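Local coordinates for Alr4995 protein (Nostoc sp., PDB 6LRF) that acts as a bifunctional arginine dihydrolase and ornithine cyclodeaminase, probably turning arginine into ornithine in its N-terminal domain and ornithine into proline in its C-terminal part, at residues 70-74 against 117-123; 109-115 against 147-151; 530-535 against 578-584. All blocks are in the same frame, centred on the assembly; numbering follows the deposited sequence.

The three contacts show how the chemistry of packing follows its place in a fold. Contacts 1 and 2 share the N-terminal guanidine-modifying domain and touch through Phe117, which packs on Leu111 and Leu148. Contact 1 is almost wholly buried and relies on backbone carbonyls, an asparagine amide and two close-fitting glycines. Contact 2 lies farther out, partly open to solvent and next to a second subunit, and is made by aromatic and aliphatic side chains. Contact 3 belongs to the Rossmann-fold region, with its centre about 36 Å from that of contact 1. It is largely buried too, but there a carboxylate from one helix holds the start of another.

Contact 1 of 3, residues 70-74 against 117-123; sequences ANAGL and FEGAGDA
Asn71 reaches Glu118 through its amide. Asn71 ND2 donates to Glu118 O at 3.1 Å in a nearly straight bond (168°) that lies in the carbonyl plane and close to the plane of the amide itself. With CG anti to the carbonyl carbon (chi1 -51°), the side chain bends toward the 117-123 loop, while OD1 accepts from Arg90, so both ends of the amide are engaged. The backbone adds two bonds. Ala120 N donates to Gly73 O at 3.1 Å, with a bent N-H (136°), and Gly121 N makes a weak bond of 3.2 Å to Ala70 O. The Glu118 carboxylate turns to other partners: Arg139, His168 and the amide of Leu86. Two glycines permit the close approach, since a CB on Gly119 would collide with Gly73 N, and one on Gly121 with Asn71 ND2. At the far end the contact turns apolar: Leu74 CB meets the edge of the Phe117 ring, 3.8 Å from CZ, and Leu74 CD2 lies 4.0 Å from Ala123 CB. The buried polar groups of this junction in a GME-family domain are thus answered by one straight side-chain bond, backed by bent or weak backbone bonds that the glycines bring within range.

Contact 2 of 3, residues 109-115 against 147-151; sequences YELPKDL and YLAKW
Tyr109 and Trp151 lie face to face, the phenol ring over the five-membered ring of the indole with centroids 4.2 Å apart and planes only 16° from parallel. The pair is slipped so that each CB also sits over the partner: Tyr109 CB is 3.7 Å from the centroid of the Trp151 six-membered ring, and Trp151 CB covers the phenol face in return. Trp151 thus has a stacked tyrosine on one face and, on the opposite face, the tilted rim of another, Tyr147, one helical turn earlier, whose CD1 rests there. The Trp151 CH2 corner is pushed up to Glu110 O at 3.2 Å.

The hollow between Tyr147 and Trp151 is filled by Leu111. It turns its CG back beside its own backbone N (chi1 -69°), which carries Leu111 CD2 to Tyr147 CB at 3.6 Å while the same methyl stays 4.0 Å from Trp151 CZ3. Farther along, the loop lines this same side of the Tyr147 ring: Pro112 lays CD over the face, its CG approaching the phenol oxygen, and Leu115 CD2 sits farther out, 3.5 Å from Tyr147 CE2. A type I turn from Pro112 to Leu115, closed by Leu115 N donating to Pro112 O, brings these two bumps to one side of the ring. The turn also meets the second subunit, where Asp114 O accepts from Gln326 of that neighbouring chain.

The contact seats the loop leaving strand 107-109 on one flank of helix 145-152. Strand 79-82 completes the setting: it pairs with Tyr109 through its backbone, and its Val81 packs against both Leu111 of the loop and Leu148 of the helix.

Contact 3 of 3, residues 530-535 against 578-584; sequences DIEQNM and IIRSGVM
Asp530 grips the start of helix 583-589 with both carboxylate oxygens. Asp530 OD1 accepts from Val583 N at 2.8 Å on its syn side, somewhat out of the carboxylate plane, and Asp530 OD2 takes Met584 N at 2.9 Å from above that plane. A CG placed anti to the backbone N (chi1 170°) extends the side chain toward the loop. A water donating to OD2 and to Ser581 O adds a further link. Were the carboxylate replaced by the methyl of an alanine, the Val583 and Met584 amides would probably lose their acceptors, and the water one of its anchors. Gly582 fits tightly, for a CB would strike both Asn534 ND2 and Asp530 OD1. Ile531 CD1 meets Ile579 CD1 at 3.8 Å in the same buried part, near Ile570.

Toward the rim, Asn534 ND2 donates back to Asp530 O, holding the amide so that Asn534 OD1 accepts from Ser581 OG at 2.8 Å. Looser still, the selenium of selenomethionine Met535 stays 4.5 Å from Ile579 CG1, and Arg580 leads away. A carboxylate from another helix thus accepts the first two amides after the N-cap glycine, a role an N-cap side chain often fills. Helix 524-536 follows strand 519-523 and helix 583-589 precedes strand 594-597, neighbours in the Rossmann-fold parallel sheet.

Contact 1 of 3, residues 70-74 against 117-123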
loop_
_atom_site.group_PDB
_atom_site.type_symbol
_atom_site.label_atom_id
_atom_site.label_comp_id
_atom_site.label_asym_id
_atom_site.label_seq_id
_atom_site.Cartn_x
_atom_site.Cartn_y
_atom_site.Cartn_z
ATOM N N ALA B 70 34.317 35.381 -18.896
ATOM C CA ALA B 70 34.785 34.226 -18.119
ATOM C C ALA B 70 34.961 33.015 -19.030
ATOM O O ALA B 70 35.895 32.213 -18.864
ATOM C CB ALA B 70 33.814 33.896 -16.969
ATOM N N ASN B 71 34.086 32.907 -20.026
ATOM C CA ASN B 71 34.108 31.767 -20.936
ATOM C C ASN B 71 34.973 31.967 -22.168
ATOM O O ASN B 71 34.983 31.124 -23.033
ATOM C CB ASN B 71 32.686 31.420 -21.386
ATOM C CG ASN B 71 31.726 31.281 -20.217
ATOM O OD1 ASN B 71 30.734 32.004 -20.126
ATOM N ND2 ASN B 71 32.036 30.366 -19.300
ATOM N N ALA B 72 35.686 33.078 -22.264
ATOM C CA ALA B 72 36.542 33.291 -23.431
ATOM C C ALA B 72 37.592 32.188 -23.544
ATOM O O ALA B 72 37.901 31.704 -24.630
ATOM C CB ALA B 72 37.224 34.674 -23.356
ATOM N N GLY B 73 38.136 31.798 -22.399
ATOM C CA GLY B 73 39.146 30.770 -22.346
ATOM C C GLY B 73 39.758 30.774 -20.957
ATOM O O GLY B 73 39.271 31.446 -20.055
ATOM N N LEU B 74 40.844 30.039 -20.797
ATOM C CA LEU B 74 41.465 29.859 -19.498
ATOM C C LEU B 74 42.895 30.350 -19.562
ATOM O O LEU B 74 43.667 29.893 -20.402
ATOM C CB LEU B 74 41.424 28.380 -19.095
ATOM C CG LEU B 74 42.309 28.028 -17.901
ATOM C CD1 LEU B 74 41.789 28.701 -16.657
ATOM C CD2 LEU B 74 42.346 26.534 -17.733
ATOM N N PHE B 117 34.983 22.914 -24.147
ATOM C CA PHE B 117 35.623 23.401 -22.927
ATOM C C PHE B 117 35.307 24.870 -22.812
ATOM O O PHE B 117 35.523 25.610 -23.770
ATOM C CB PHE B 117 37.126 23.191 -22.966
ATOM C CG PHE B 117 37.866 23.966 -21.919
ATOM C CD1 PHE B 117 37.845 23.557 -20.598
ATOM C CD2 PHE B 117 38.584 25.107 -22.259
ATOM C CE1 PHE B 117 38.528 24.266 -19.627
ATOM C CE2 PHE B 117 39.270 25.829 -21.294
ATOM C CZ PHE B 117 39.246 25.405 -19.973
ATOM N N GLU B 118 34.797 25.322 -21.673
ATOM C CA GLU B 118 34.281 26.688 -21.651
ATOM C C GLU B 118 35.022 27.636 -20.711
ATOM O O GLU B 118 34.423 28.503 -20.068
ATOM C CB GLU B 118 32.781 26.651 -21.353
ATOM C CG GLU B 118 32.060 25.928 -22.509
ATOM C CD GLU B 118 30.560 26.182 -22.579
ATOM O OE1 GLU B 118 29.990 26.741 -21.616
ATOM O OE2 GLU B 118 29.955 25.811 -23.610
ATOM N N GLY B 119 36.343 27.489 -20.677
ATOM C CA GLY B 119 37.210 28.529 -20.139
ATOM C C GLY B 119 37.268 28.619 -18.633
ATOM O O GLY B 119 37.078 27.621 -17.927
ATOM N N ALA B 120 37.534 29.818 -18.130
ATOM C CA ALA B 120 37.674 29.985 -16.690
ATOM C C ALA B 120 36.316 29.829 -16.014
ATOM O O ALA B 120 36.235 29.660 -14.800
ATOM C CB ALA B 120 38.305 31.346 -16.356
ATOM N N GLY B 121 35.249 29.890 -16.803
ATOM C CA GLY B 121 33.925 29.580 -16.293
ATOM C C GLY B 121 33.775 28.131 -15.827
ATOM O O GLY B 121 32.919 27.849 -14.999
ATOM N N ASP B 122 34.607 27.228 -16.353
ATOM C CA ASP B 122 34.584 25.806 -15.981
ATOM C C ASP B 122 35.902 25.327 -15.393
ATOM O O ASP B 122 36.056 24.138 -15.100
ATOM C CB ASP B 122 34.243 24.914 -17.182
ATOM C CG ASP B 122 32.848 24.267 -17.073
ATOM O OD1 ASP B 122 32.202 24.398 -16.009
ATOM O OD2 ASP B 122 32.410 23.607 -18.045
ATOM N N ALA B 123 36.864 26.227 -15.238
ATOM C CA ALA B 123 38.147 25.845 -14.668
ATOM C C ALA B 123 38.722 26.996 -13.864
ATOM O O ALA B 123 39.046 28.054 -14.422
ATOM C CB ALA B 123 39.103 25.416 -15.742
#

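Contact 2 of 3, residues 109-115 against 147-151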
loop_
_atom_site.group_PDB
_atom_site.type_symbol
_atom_site.label_atom_id
_atom_site.label_comp_id
_atom_site.label_asym_id
_atom_site.label_seq_id
_atom_site.Cartn_x
_atom_site.Cartn_y
_atom_site.Cartn_z
ATOM N N TYR B 109 46.144 28.083 -27.273
ATOM C CA TYR B 109 45.958 26.679 -27.601
ATOM C C TYR B 109 44.492 26.411 -27.866
ATOM O O TYR B 109 43.621 26.984 -27.205
ATOM C CB TYR B 109 46.450 25.785 -26.478
ATOM C CG TYR B 109 47.922 25.884 -26.244
ATOM C CD1 TYR B 109 48.437 26.751 -25.295
ATOM C CD2 TYR B 109 48.800 25.122 -26.980
ATOM C CE1 TYR B 109 49.801 26.845 -25.079
ATOM C CE2 TYR B 109 50.156 25.203 -26.773
ATOM C CZ TYR B 109 50.653 26.057 -25.820
ATOM O OH TYR B 109 52.011 26.126 -25.623
ATOM N N GLU B 110 44.224 25.542 -28.829
ATOM C CA GLU B 110 42.854 25.257 -29.210
ATOM C C GLU B 110 42.603 23.771 -29.130
ATOM O O GLU B 110 43.440 22.977 -29.566
ATOM C CB GLU B 110 42.574 25.762 -30.615
ATOM C CG GLU B 110 42.628 27.259 -30.737
ATOM C CD GLU B 110 42.397 27.693 -32.159
ATOM O OE1 GLU B 110 43.017 27.094 -33.063
ATOM O OE2 GLU B 110 41.582 28.609 -32.376
ATOM N N LEU B 111 41.458 23.403 -28.560
ATOM C CA LEU B 111 41.071 22.002 -28.419
ATOM C C LEU B 111 40.533 21.489 -29.749
ATOM O O LEU B 111 40.100 22.294 -30.581
ATOM C CB LEU B 111 40.022 21.860 -27.314
ATOM C CG LEU B 111 40.702 22.150 -25.979
ATOM C CD1 LEU B 111 39.802 22.898 -25.054
ATOM C CD2 LEU B 111 41.157 20.849 -25.368
ATOM N N PRO B 112 40.570 20.162 -29.958
ATOM C CA PRO B 112 39.789 19.526 -31.040
ATOM C C PRO B 112 38.383 20.134 -31.139
ATOM O O PRO B 112 37.821 20.515 -30.105
ATOM C CB PRO B 112 39.725 18.065 -30.605
ATOM C CG PRO B 112 41.002 17.853 -29.832
ATOM C CD PRO B 112 41.320 19.176 -29.153
ATOM N N LYS B 113 37.820 20.261 -32.338
ATOM C CA LYS B 113 36.581 21.028 -32.465
ATOM C C LYS B 113 35.370 20.305 -31.856
ATOM O O LYS B 113 34.357 20.940 -31.544
ATOM C CB LYS B 113 36.312 21.400 -33.931
ATOM C CG LYS B 113 37.224 22.538 -34.425
ATOM C CD LYS B 113 36.625 23.372 -35.558
ATOM C CE LYS B 113 36.345 24.812 -35.093
ATOM N NZ LYS B 113 37.534 25.713 -35.081
ATOM N N ASP B 114 35.481 18.997 -31.648
ATOM C CA ASP B 114 34.394 18.236 -31.032
ATOM C C ASP B 114 34.668 17.964 -29.550
ATOM O O ASP B 114 34.128 17.024 -28.966
ATOM C CB ASP B 114 34.188 16.914 -31.768
ATOM C CG ASP B 114 35.336 15.955 -31.550
ATOM O OD1 ASP B 114 36.492 16.434 -31.463
ATOM O OD2 ASP B 114 35.090 14.732 -31.464
ATOM N N LEU B 115 35.516 18.786 -28.942
ATOM C CA LEU B 115 35.876 18.600 -27.544
ATOM C C LEU B 115 35.623 19.887 -26.772
ATOM O O LEU B 115 36.531 20.695 -26.586
ATOM C CB LEU B 115 37.333 18.178 -27.428
ATOM C CG LEU B 115 37.787 17.606 -26.094
ATOM C CD1 LEU B 115 36.855 16.475 -25.722
ATOM C CD2 LEU B 115 39.220 17.093 -26.237
ATOM N N TYR B 147 44.400 18.077 -21.587
ATOM C CA TYR B 147 44.938 19.115 -22.455
ATOM C C TYR B 147 45.295 20.333 -21.626
ATOM O O TYR B 147 46.339 20.961 -21.835
ATOM C CB TYR B 147 43.927 19.491 -23.538
ATOM C CG TYR B 147 43.763 18.460 -24.635
ATOM C CD1 TYR B 147 44.544 18.504 -25.779
ATOM C CD2 TYR B 147 42.804 17.453 -24.534
ATOM C CE1 TYR B 147 44.387 17.558 -26.796
ATOM C CE2 TYR B 147 42.641 16.507 -25.539
ATOM C CZ TYR B 147 43.433 16.569 -26.668
ATOM O OH TYR B 147 43.273 15.642 -27.669
ATOM N N LEU B 148 44.422 20.658 -20.677
ATOM C CA LEU B 148 44.646 21.801 -19.819
ATOM C C LEU B 148 45.944 21.614 -19.054
ATOM O O LEU B 148 46.745 22.546 -18.896
ATOM C CB LEU B 148 43.495 21.984 -18.841
ATOM C CG LEU B 148 42.103 22.052 -19.430
ATOM C CD1 LEU B 148 41.114 22.305 -18.305
ATOM C CD2 LEU B 148 42.044 23.154 -20.461
ATOM N N ALA B 149 46.141 20.394 -18.576
ATOM C CA ALA B 149 47.269 20.090 -17.722
ATOM C C ALA B 149 48.575 20.190 -18.514
ATOM O O ALA B 149 49.550 20.769 -18.051
ATOM C CB ALA B 149 47.108 18.718 -17.129
ATOM N N LYS B 150 48.571 19.603 -19.705
ATOM C CA LYS B 150 49.727 19.570 -20.605
ATOM C C LYS B 150 50.103 20.967 -21.104
ATOM O O LYS B 150 51.265 21.345 -21.097
ATOM C CB LYS B 150 49.420 18.650 -21.790
ATOM C CG LYS B 150 50.510 18.559 -22.835
ATOM C CD LYS B 150 50.138 17.584 -23.956
ATOM C CE LYS B 150 48.895 18.041 -24.715
ATOM N NZ LYS B 150 48.710 17.253 -25.970
ATOM N N TRP B 151 49.102 21.738 -21.511
ATOM C CA TRP B 151 49.324 23.051 -22.108
ATOM C C TRP B 151 49.564 24.162 -21.102
ATOM O O TRP B 151 50.217 25.163 -21.424
ATOM C CB TRP B 151 48.135 23.434 -22.977
ATOM C CG TRP B 151 48.061 22.688 -24.258
ATOM C CD1 TRP B 151 49.088 22.053 -24.908
ATOM C CD2 TRP B 151 46.903 22.511 -25.070
ATOM N NE1 TRP B 151 48.631 21.489 -26.079
ATOM C CE2 TRP B 151 47.293 21.765 -26.203
ATOM C CE3 TRP B 151 45.565 22.906 -24.949
ATOM C CZ2 TRP B 151 46.397 21.409 -27.203
ATOM C CZ3 TRP B 151 44.681 22.562 -25.953
ATOM C CH2 TRP B 151 45.100 21.819 -27.062
#

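Contact 3 of 3, residues 530-535 against 578-584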
loop_
_atom_site.group_PDB
_atom_site.type_symbol
_atom_site.label_atom_id
_atom_site.label_comp_id
_atom_site.label_asym_id
_atom_site.label_seq_id
_atom_site.Cartn_x
_atom_site.Cartn_y
_atom_site.Cartn_z
ATOM N N ASP B 530 25.250 4.071 7.969
ATOM C CA ASP B 530 25.587 5.353 8.576
ATOM C C ASP B 530 27.054 5.677 8.315
ATOM O O ASP B 530 27.402 6.798 7.929
ATOM C CB ASP B 530 25.319 5.332 10.075
ATOM C CG ASP B 530 25.873 6.566 10.791
ATOM O OD1 ASP B 530 25.339 7.686 10.577
ATOM O OD2 ASP B 530 26.816 6.405 11.596
ATOM N N ILE B 531 27.914 4.684 8.513
ATOM C CA ILE B 531 29.331 4.912 8.315
ATOM C C ILE B 531 29.601 5.143 6.824
ATOM O O ILE B 531 30.320 6.060 6.478
ATOM C CB ILE B 531 30.150 3.760 8.875
ATOM C CG1 ILE B 531 29.978 3.737 10.399
ATOM C CG2 ILE B 531 31.618 3.922 8.504
ATOM C CD1 ILE B 531 30.630 2.562 11.112
ATOM N N GLU B 532 28.971 4.365 5.944
ATOM C CA GLU B 532 29.154 4.570 4.505
ATOM C C GLU B 532 28.739 5.976 4.063
ATOM O O GLU B 532 29.458 6.632 3.309
ATOM C CB GLU B 532 28.370 3.535 3.698
ATOM C CG GLU B 532 28.740 3.519 2.220
ATOM C CD GLU B 532 27.729 2.774 1.356
ATOM O OE1 GLU B 532 26.882 2.018 1.888
ATOM O OE2 GLU B 532 27.769 2.971 0.127
ATOM N N GLN B 533 27.581 6.432 4.524
ATOM C CA GLN B 533 27.075 7.740 4.125
ATOM C C GLN B 533 28.027 8.838 4.563
ATOM O O GLN B 533 28.207 9.831 3.859
ATOM C CB GLN B 533 25.681 7.991 4.702
ATOM C CG GLN B 533 25.325 9.487 4.887
ATOM C CD GLN B 533 24.020 9.712 5.680
ATOM O OE1 GLN B 533 22.931 9.574 5.131
ATOM N NE2 GLN B 533 24.133 10.067 6.966
ATOM N N ASN B 534 28.651 8.650 5.718
ATOM C CA ASN B 534 29.493 9.690 6.282
ATOM C C ASN B 534 30.927 9.651 5.764
ATOM O O ASN B 534 31.567 10.685 5.651
ATOM C CB ASN B 534 29.467 9.607 7.813
ATOM C CG ASN B 534 28.217 10.241 8.393
ATOM O OD1 ASN B 534 28.177 11.449 8.606
ATOM N ND2 ASN B 534 27.173 9.438 8.603
HETATM N N MSE B 535 31.423 8.464 5.440
HETATM C CA MSE B 535 32.764 8.326 4.891
HETATM C C MSE B 535 32.795 8.572 3.387
HETATM O O MSE B 535 33.713 9.212 2.881
HETATM C CB MSE B 535 33.329 6.935 5.160
HETATM C CG MSE B 535 33.795 6.655 6.575
HETATM SE SE MSE B 535 34.551 4.843 6.648
HETATM C CE MSE B 535 36.000 5.108 5.372
ATOM N N ILE B 578 39.174 8.093 10.879
ATOM C CA ILE B 578 38.619 7.755 9.561
ATOM C C ILE B 578 37.086 7.913 9.554
ATOM O O ILE B 578 36.492 8.211 8.521
ATOM C CB ILE B 578 38.997 6.324 9.096
ATOM C CG1 ILE B 578 38.183 5.277 9.848
ATOM C CG2 ILE B 578 40.503 6.068 9.243
ATOM C CD1 ILE B 578 38.519 3.883 9.462
ATOM N N ILE B 579 36.454 7.716 10.709
ATOM C CA ILE B 579 35.054 8.079 10.889
ATOM C C ILE B 579 34.979 9.417 11.626
ATOM O O ILE B 579 35.446 9.517 12.762
ATOM C CB ILE B 579 34.278 7.030 11.703
ATOM C CG1 ILE B 579 34.325 5.653 11.029
ATOM C CG2 ILE B 579 32.841 7.503 11.917
ATOM C CD1 ILE B 579 33.722 4.567 11.908
ATOM N N ARG B 580 34.377 10.427 11.000
ATOM C CA ARG B 580 34.417 11.785 11.543
ATOM C C ARG B 580 33.043 12.391 11.804
ATOM O O ARG B 580 32.934 13.467 12.376
ATOM C CB ARG B 580 35.198 12.701 10.596
ATOM C CG ARG B 580 36.666 12.363 10.532
ATOM C CD ARG B 580 37.437 13.349 9.683
ATOM N NE ARG B 580 38.864 13.064 9.761
ATOM C CZ ARG B 580 39.668 13.541 10.707
ATOM N NH1 ARG B 580 39.185 14.340 11.650
ATOM N NH2 ARG B 580 40.957 13.224 10.708
ATOM N N SER B 581 31.991 11.706 11.382
ATOM C CA SER B 581 30.652 12.227 11.590
ATOM C C SER B 581 29.615 11.117 11.506
ATOM O O SER B 581 29.906 10.027 10.994
ATOM C CB SER B 581 30.338 13.309 10.556
ATOM O OG SER B 581 30.489 12.799 9.243
ATOM N N GLY B 582 28.412 11.396 12.014
ATOM C CA GLY B 582 27.287 10.505 11.818
ATOM C C GLY B 582 26.800 9.880 13.105
ATOM O O GLY B 582 27.314 10.180 14.191
ATOM N N VAL B 583 25.809 9.000 12.984
ATOM C CA VAL B 583 25.184 8.399 14.158
ATOM C C VAL B 583 26.193 7.652 15.026
ATOM O O VAL B 583 26.329 7.947 16.210
ATOM C CB VAL B 583 24.033 7.441 13.752
ATOM C CG1 VAL B 583 23.451 6.741 14.978
ATOM C CG2 VAL B 583 22.958 8.220 13.011
HETATM N N MSE B 584 26.914 6.699 14.440
HETATM C CA MSE B 584 27.825 5.870 15.225
HETATM C C MSE B 584 28.946 6.747 15.814
HETATM O O MSE B 584 29.372 6.553 16.951
HETATM C CB MSE B 584 28.390 4.720 14.368
HETATM C CG MSE B 584 27.312 3.889 13.642
HETATM SE SE MSE B 584 25.907 3.268 14.875
HETATM C CE MSE B 584 27.117 2.213 15.975
HETATM O O HOH W 1 29.198 7.582 12.183
#